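Long-range contact in iodotyrosine deiodinase (Thermotoga neapolitana, PDB 6TYK), which catalyses the reductive removal of iodine and other halogens from halotyrosines, using FMN as cofactor and working as a homodimer: residues G132-V146 and R157-D169. Residues are numbered along the deposited sequence; the frame is centred on the assembly and turned at random. Where two conformers were deposited one is given.
Sequences GLGSVPYTPPDFREV and RLEVILPVGYPDD. With FMN (flavin mononucleotide), chain C; IYR (3-iodo-tyrosine), chain D.
Tyr138 and Ile161 form an antiparallel hydrogen-bonded pair, Tyr138 N to Ile161 O at 2.8 Å and Ile161 N to Tyr138 O at 3.0 Å, while nearer the other end Gly134 N gives Gly165 O a nearly straight bond (173°), so residues 134-138 lie along strand 156-165, on the side away from strand 100-107. Between these two pairings, one of the two Ser135 conformers adds a bond from OG to Pro163 O. Pro163 has no N-H to give at this point, and its CD lies against Val136 CG1. With CG anti to the backbone N (chi1 176°), the Tyr138 ring lies alongside Ile161, Tyr138 CD2 meeting Ile161 CD1 at 4.0 Å, and its OH is bonded to Glu68, a substrate-binding residue. Farther along, Phe143 crosses Leu158 at about a right angle; its CD1 sits 3.5 Å from Leu158 CG, one ring face lies over Leu158 O, and Pro140 CG approaches the opposite face. An alanine at Phe143 would remove this ring and is likely to open a gap beside Leu158 and Pro140. The paired backbone presents its next residue to the flavin: Thr139 N donates to FMN O4 at 3.1 Å, and Thr139 OG1 lies 3.0 Å from FMN N5. With the N-H on O4 and OG1 close to both O4 and N5, this bridged loop would probably bias the electron density at that end of the isoalloxazine.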
loop_
_atom_site.group_PDB
_atom_site.type_symbol
_atom_site.label_atom_id
_atom_site.label_comp_id
_atom_site.label_asym_id
_atom_site.label_seq_id
_atom_site.Cartn_x
_atom_site.Cartn_y
_atom_site.Cartn_z
ATOM N N GLY A 132 -3.925 18.911 4.796
ATOM C CA GLY A 132 -5.250 19.257 5.280
ATOM C C GLY A 132 -6.350 18.870 4.302
ATOM O O GLY A 132 -7.451 19.418 4.339
ATOM N N LEU A 133 -6.050 17.937 3.406
ATOM C CA LEU A 133 -7.055 17.433 2.483
ATOM C C LEU A 133 -7.554 16.105 2.991
ATOM O O LEU A 133 -6.864 15.425 3.754
ATOM C CB LEU A 133 -6.472 17.271 1.082
ATOM C CG LEU A 133 -5.957 18.579 0.491
ATOM C CD1 LEU A 133 -5.335 18.333 -0.860
ATOM C CD2 LEU A 133 -7.084 19.594 0.391
ATOM N N GLY A 134 -8.764 15.747 2.576
ATOM C CA GLY A 134 -9.375 14.498 2.977
ATOM C C GLY A 134 -9.560 13.610 1.770
ATOM O O GLY A 134 -9.513 14.073 0.617
ATOM N N SER A 135 -9.770 12.329 2.032
ATOM C CA SER A 135 -10.081 11.399 0.960
ATOM C C SER A 135 -10.670 10.111 1.499
ATOM O O SER A 135 -10.802 9.917 2.713
ATOM C CB SER A 135 -8.856 11.110 0.085
ATOM O OG SER A 135 -9.226 10.401 -1.095
ATOM N N VAL A 136 -11.105 9.274 0.575
ATOM C CA VAL A 136 -11.631 7.959 0.880
ATOM C C VAL A 136 -11.222 7.066 -0.291
ATOM O O VAL A 136 -11.380 7.455 -1.445
ATOM C CB VAL A 136 -13.168 7.978 1.036
ATOM C CG1 VAL A 136 -13.841 8.640 -0.167
ATOM C CG2 VAL A 136 -13.705 6.570 1.243
ATOM N N PRO A 137 -10.638 5.894 -0.008
ATOM C CA PRO A 137 -10.322 4.975 -1.098
ATOM C C PRO A 137 -11.604 4.306 -1.548
ATOM O O PRO A 137 -12.038 3.339 -0.952
ATOM C CB PRO A 137 -9.389 3.947 -0.439
ATOM C CG PRO A 137 -8.967 4.563 0.863
ATOM C CD PRO A 137 -10.134 5.399 1.281
ATOM N N TYR A 138 -12.221 4.848 -2.577
ATOM C CA TYR A 138 -13.511 4.363 -3.010
ATOM C C TYR A 138 -13.343 3.269 -4.054
ATOM O O TYR A 138 -12.646 3.446 -5.057
ATOM C CB TYR A 138 -14.363 5.517 -3.532
ATOM C CG TYR A 138 -15.665 5.019 -4.076
ATOM C CD1 TYR A 138 -16.528 4.295 -3.269
ATOM C CD2 TYR A 138 -16.008 5.211 -5.406
ATOM C CE1 TYR A 138 -17.707 3.799 -3.760
ATOM C CE2 TYR A 138 -17.193 4.723 -5.911
ATOM C CZ TYR A 138 -18.037 4.018 -5.082
ATOM O OH TYR A 138 -19.216 3.514 -5.574
ATOM N N THR A 139 -13.943 2.119 -3.781
ATOM C CA THR A 139 -13.812 0.956 -4.642
ATOM C C THR A 139 -15.200 0.444 -5.013
ATOM O O THR A 139 -15.784 -0.370 -4.293
ATOM C CB THR A 139 -13.000 -0.155 -3.956
ATOM O OG1 THR A 139 -13.606 -0.480 -2.704
ATOM C CG2 THR A 139 -11.571 0.305 -3.698
ATOM N N PRO A 140 -15.745 0.935 -6.136
ATOM C CA PRO A 140 -17.078 0.506 -6.579
ATOM C C PRO A 140 -17.057 -0.954 -7.004
ATOM O O PRO A 140 -15.985 -1.505 -7.238
ATOM C CB PRO A 140 -17.350 1.407 -7.787
ATOM C CG PRO A 140 -15.979 1.721 -8.329
ATOM C CD PRO A 140 -15.095 1.840 -7.102
ATOM N N PRO A 141 -18.233 -1.578 -7.109
ATOM C CA PRO A 141 -18.295 -3.003 -7.448
ATOM C C PRO A 141 -17.728 -3.325 -8.827
ATOM O O PRO A 141 -17.124 -4.385 -8.991
ATOM C CB PRO A 141 -19.796 -3.312 -7.398
ATOM C CG PRO A 141 -20.375 -2.260 -6.511
ATOM C CD PRO A 141 -19.565 -1.027 -6.799
ATOM N N ASP A 142 -17.922 -2.442 -9.803
ATOM C CA ASP A 142 -17.365 -2.683 -11.131
ATOM C C ASP A 142 -16.547 -1.510 -11.653
ATOM O O ASP A 142 -17.080 -0.455 -12.001
ATOM C CB ASP A 142 -18.444 -3.064 -12.146
ATOM C CG ASP A 142 -17.852 -3.566 -13.457
ATOM O OD1 ASP A 142 -16.808 -4.254 -13.415
ATOM O OD2 ASP A 142 -18.420 -3.265 -14.528
ATOM N N PHE A 143 -15.244 -1.722 -11.726
ATOM C CA PHE A 143 -14.333 -0.710 -12.231
ATOM C C PHE A 143 -14.376 -0.587 -13.747
ATOM O O PHE A 143 -13.974 0.439 -14.294
ATOM C CB PHE A 143 -12.906 -1.040 -11.813
ATOM C CG PHE A 143 -12.600 -0.732 -10.379
ATOM C CD1 PHE A 143 -12.180 0.532 -10.006
ATOM C CD2 PHE A 143 -12.724 -1.706 -9.405
ATOM C CE1 PHE A 143 -11.883 0.826 -8.683
ATOM C CE2 PHE A 143 -12.430 -1.420 -8.085
ATOM C CZ PHE A 143 -12.001 -0.148 -7.728
ATOM N N ARG A 144 -14.839 -1.631 -14.430
ATOM C CA ARG A 144 -14.737 -1.657 -15.890
ATOM C C ARG A 144 -15.527 -0.533 -16.552
ATOM O O ARG A 144 -15.072 0.061 -17.527
ATOM C CB ARG A 144 -15.138 -3.024 -16.455
ATOM C CG ARG A 144 -14.144 -4.119 -16.102
ATOM C CD ARG A 144 -14.571 -5.484 -16.613
ATOM N NE ARG A 144 -13.606 -6.513 -16.230
ATOM C CZ ARG A 144 -13.693 -7.794 -16.575
ATOM N NH1 ARG A 144 -14.709 -8.216 -17.319
ATOM N NH2 ARG A 144 -12.765 -8.654 -16.177
ATOM N N GLU A 145 -16.700 -0.233 -16.009
ATOM C CA GLU A 145 -17.536 0.821 -16.567
ATOM C C GLU A 145 -16.915 2.200 -16.363
ATOM O O GLU A 145 -16.978 3.053 -17.241
ATOM C CB GLU A 145 -18.954 0.751 -15.989
ATOM C CG GLU A 145 -19.699 -0.516 -16.392
ATOM C CD GLU A 145 -20.995 -0.723 -15.625
ATOM O OE1 GLU A 145 -21.077 -0.287 -14.455
ATOM O OE2 GLU A 145 -21.932 -1.324 -16.194
ATOM N N VAL A 146 -16.292 2.410 -15.210
ATOM C CA VAL A 146 -15.625 3.675 -14.946
ATOM C C VAL A 146 -14.399 3.799 -15.842
ATOM O O VAL A 146 -14.133 4.863 -16.399
ATOM C CB VAL A 146 -15.247 3.819 -13.457
ATOM C CG1 VAL A 146 -14.459 5.097 -13.239
ATOM C CG2 VAL A 146 -16.507 3.804 -12.596
ATOM N N ARG A 157 -4.875 -0.630 -15.143
ATOM C CA ARG A 157 -5.994 -1.108 -14.353
ATOM C C ARG A 157 -6.373 -0.048 -13.338
ATOM O O ARG A 157 -5.522 0.410 -12.585
ATOM C CB ARG A 157 -5.588 -2.377 -13.603
ATOM C CG ARG A 157 -6.633 -2.865 -12.639
ATOM C CD ARG A 157 -6.257 -4.199 -12.037
ATOM N NE ARG A 157 -7.328 -4.694 -11.185
ATOM C CZ ARG A 157 -7.476 -5.966 -10.841
ATOM N NH1 ARG A 157 -6.614 -6.869 -11.290
ATOM N NH2 ARG A 157 -8.490 -6.333 -10.060
ATOM N N LEU A 158 -7.642 0.343 -13.301
ATOM C CA LEU A 158 -8.077 1.273 -12.270
ATOM C C LEU A 158 -8.085 0.559 -10.929
ATOM O O LEU A 158 -8.723 -0.475 -10.782
ATOM C CB LEU A 158 -9.462 1.823 -12.594
ATOM C CG LEU A 158 -10.068 2.816 -11.605
ATOM C CD1 LEU A 158 -9.147 4.010 -11.368
ATOM C CD2 LEU A 158 -11.426 3.271 -12.138
ATOM N N GLU A 159 -7.365 1.113 -9.960
ATOM C CA GLU A 159 -7.255 0.499 -8.642
ATOM C C GLU A 159 -8.222 1.110 -7.636
ATOM O O GLU A 159 -8.796 0.414 -6.804
ATOM C CB GLU A 159 -5.832 0.640 -8.106
ATOM C CG GLU A 159 -4.806 -0.198 -8.844
ATOM C CD GLU A 159 -4.977 -1.684 -8.609
ATOM O OE1 GLU A 159 -5.722 -2.066 -7.675
ATOM O OE2 GLU A 159 -4.358 -2.477 -9.345
ATOM N N VAL A 160 -8.377 2.424 -7.682
ATOM C CA VAL A 160 -9.158 3.100 -6.665
ATOM C C VAL A 160 -9.524 4.489 -7.156
ATOM O O VAL A 160 -8.792 5.084 -7.946
ATOM C CB VAL A 160 -8.379 3.188 -5.324
ATOM C CG1 VAL A 160 -7.090 4.013 -5.464
ATOM C CG2 VAL A 160 -9.253 3.761 -4.241
ATOM N N ILE A 161 -10.690 4.965 -6.731
ATOM C CA ILE A 161 -11.106 6.340 -6.961
ATOM C C ILE A 161 -10.928 7.051 -5.642
ATOM O O ILE A 161 -11.531 6.663 -4.637
ATOM C CB ILE A 161 -12.587 6.397 -7.371
ATOM C CG1 ILE A 161 -12.795 5.669 -8.703
ATOM C CG2 ILE A 161 -13.084 7.849 -7.434
ATOM C CD1 ILE A 161 -14.256 5.400 -9.000
ATOM N N LEU A 162 -10.102 8.087 -5.630
ATOM C CA LEU A 162 -9.877 8.853 -4.412
ATOM C C LEU A 162 -10.469 10.245 -4.549
ATOM O O LEU A 162 -9.837 11.137 -5.113
ATOM C CB LEU A 162 -8.380 8.990 -4.123
ATOM C CG LEU A 162 -7.617 7.719 -3.773
ATOM C CD1 LEU A 162 -6.126 7.981 -3.902
ATOM C CD2 LEU A 162 -7.937 7.268 -2.362
ATOM N N PRO A 163 -11.689 10.443 -4.041
ATOM C CA PRO A 163 -12.201 11.812 -3.969
ATOM C C PRO A 163 -11.297 12.606 -3.042
ATOM O O PRO A 163 -10.929 12.107 -1.974
ATOM C CB PRO A 163 -13.596 11.644 -3.358
ATOM C CG PRO A 163 -13.935 10.190 -3.577
ATOM C CD PRO A 163 -12.636 9.463 -3.489
ATOM N N VAL A 164 -10.906 13.801 -3.469
ATOM C CA VAL A 164 -10.020 14.642 -2.678
ATOM C C VAL A 164 -10.577 16.050 -2.597
ATOM O O VAL A 164 -11.034 16.608 -3.589
ATOM C CB VAL A 164 -8.604 14.696 -3.276
ATOM C CG1 VAL A 164 -7.719 15.657 -2.469
ATOM C CG2 VAL A 164 -7.992 13.301 -3.301
ATOM N N GLY A 165 -10.541 16.618 -1.403
ATOM C CA GLY A 165 -10.960 17.990 -1.214
ATOM C C GLY A 165 -10.812 18.353 0.243
ATOM O O GLY A 165 -10.247 17.595 1.032
ATOM N N TYR A 166 -11.306 19.527 0.604
ATOM C CA TYR A 166 -11.289 19.950 1.992
ATOM C C TYR A 166 -12.392 19.220 2.734
ATOM O O TYR A 166 -13.514 19.125 2.242
ATOM C CB TYR A 166 -11.533 21.456 2.075
ATOM C CG TYR A 166 -10.417 22.274 1.476
ATOM C CD1 TYR A 166 -9.139 22.204 2.001
ATOM C CD2 TYR A 166 -10.641 23.116 0.392
ATOM C CE1 TYR A 166 -8.112 22.953 1.475
ATOM C CE2 TYR A 166 -9.613 23.871 -0.144
ATOM C CZ TYR A 166 -8.352 23.780 0.401
ATOM O OH TYR A 166 -7.322 24.525 -0.121
ATOM N N PRO A 167 -12.082 18.706 3.933
ATOM C CA PRO A 167 -13.100 17.987 4.698
ATOM C C PRO A 167 -14.194 18.928 5.159
ATOM O O PRO A 167 -13.934 20.099 5.477
ATOM C CB PRO A 167 -12.326 17.462 5.915
ATOM C CG PRO A 167 -10.888 17.498 5.497
ATOM C CD PRO A 167 -10.785 18.710 4.623
ATOM N N ASP A 168 -15.415 18.413 5.200
ATOM C CA ASP A 168 -16.540 19.178 5.704
ATOM C C ASP A 168 -17.126 18.483 6.918
ATOM O O ASP A 168 -18.173 17.830 6.838
ATOM C CB ASP A 168 -17.607 19.333 4.627
ATOM C CG ASP A 168 -18.803 20.088 5.126
ATOM O OD1 ASP A 168 -18.604 20.959 5.988
ATOM O OD2 ASP A 168 -19.932 19.801 4.696
ATOM N N ASP A 169 -16.434 18.633 8.040
ATOM C CA ASP A 169 -16.806 17.981 9.293
ATOM C C ASP A 169 -17.083 16.491 9.140
ATOM O O ASP A 169 -18.203 16.025 9.353
ATOM C CB ASP A 169 -17.995 18.676 9.946
ATOM C CG ASP A 169 -18.190 18.234 11.382
ATOM O OD1 ASP A 169 -17.197 17.815 12.014
ATOM O OD2 ASP A 169 -19.322 18.298 11.883
HETATM N N1 FMN C . -15.002 3.379 1.991
HETATM C C2 FMN C . -16.181 3.522 1.316
HETATM O O2 FMN C . -17.030 4.282 1.748
HETATM N N3 FMN C . -16.415 2.830 0.155
HETATM C C4 FMN C . -15.482 1.965 -0.346
HETATM O O4 FMN C . -15.725 1.352 -1.393
HETATM C C4A FMN C . -14.271 1.820 0.335
HETATM N N5 FMN C . -13.299 0.975 -0.155
HETATM C C5A FMN C . -12.092 0.853 0.513
HETATM C C6 FMN C . -11.114 0.014 -0.003
HETATM C C7 FMN C . -9.885 -0.124 0.625
HETATM C C7M FMN C . -8.859 -1.046 0.019
HETATM C C8 FMN C . -9.638 0.586 1.791
HETATM C C8M FMN C . -8.316 0.457 2.500
HETATM C C9 FMN C . -10.619 1.427 2.309
HETATM C C9A FMN C . -11.852 1.571 1.677
HETATM N N10 FMN C . -12.851 2.398 2.190
HETATM C C10 FMN C . -14.030 2.548 1.495
HETATM C "C1'" FMN C . -12.634 3.182 3.453
HETATM C "C2'" FMN C . -12.784 2.257 4.682
HETATM O "O2'" FMN C . -14.150 1.962 4.953
HETATM C "C3'" FMN C . -12.101 2.913 5.886
HETATM O "O3'" FMN C . -10.714 2.976 5.612
HETATM C "C4'" FMN C . -12.337 2.178 7.205
HETATM O "O4'" FMN C . -13.714 2.243 7.548
HETATM C "C5'" FMN C . -11.514 2.794 8.325
HETATM O "O5'" FMN C . -11.804 4.173 8.401
HETATM P P FMN C . -11.105 5.107 9.506
HETATM O O1P FMN C . -11.794 6.459 9.342
HETATM O O2P FMN C . -9.645 5.245 9.174
HETATM O O3P FMN C . -11.387 4.503 10.868
HETATM N N IYR D . -18.237 0.286 -1.996
HETATM C CA IYR D . -19.384 0.239 -1.127
HETATM C CB IYR D . -19.274 -0.673 0.108
HETATM C CC IYR D . -18.065 -0.486 0.957
HETATM C CD IYR D . -16.994 -1.368 0.816
HETATM C CE IYR D . -15.844 -1.268 1.600
HETATM I IE IYR D . -14.337 -2.570 1.290
HETATM C CF IYR D . -15.779 -0.261 2.568
HETATM O OF IYR D . -14.697 -0.091 3.383
HETATM C CG IYR D . -16.842 0.647 2.723
HETATM C CH IYR D . -17.980 0.521 1.932
HETATM C C IYR D . -19.774 1.616 -0.620
HETATM O O IYR D . -20.783 1.941 0.007
HETATM O OXT IYR D . -18.879 2.592 -0.911
#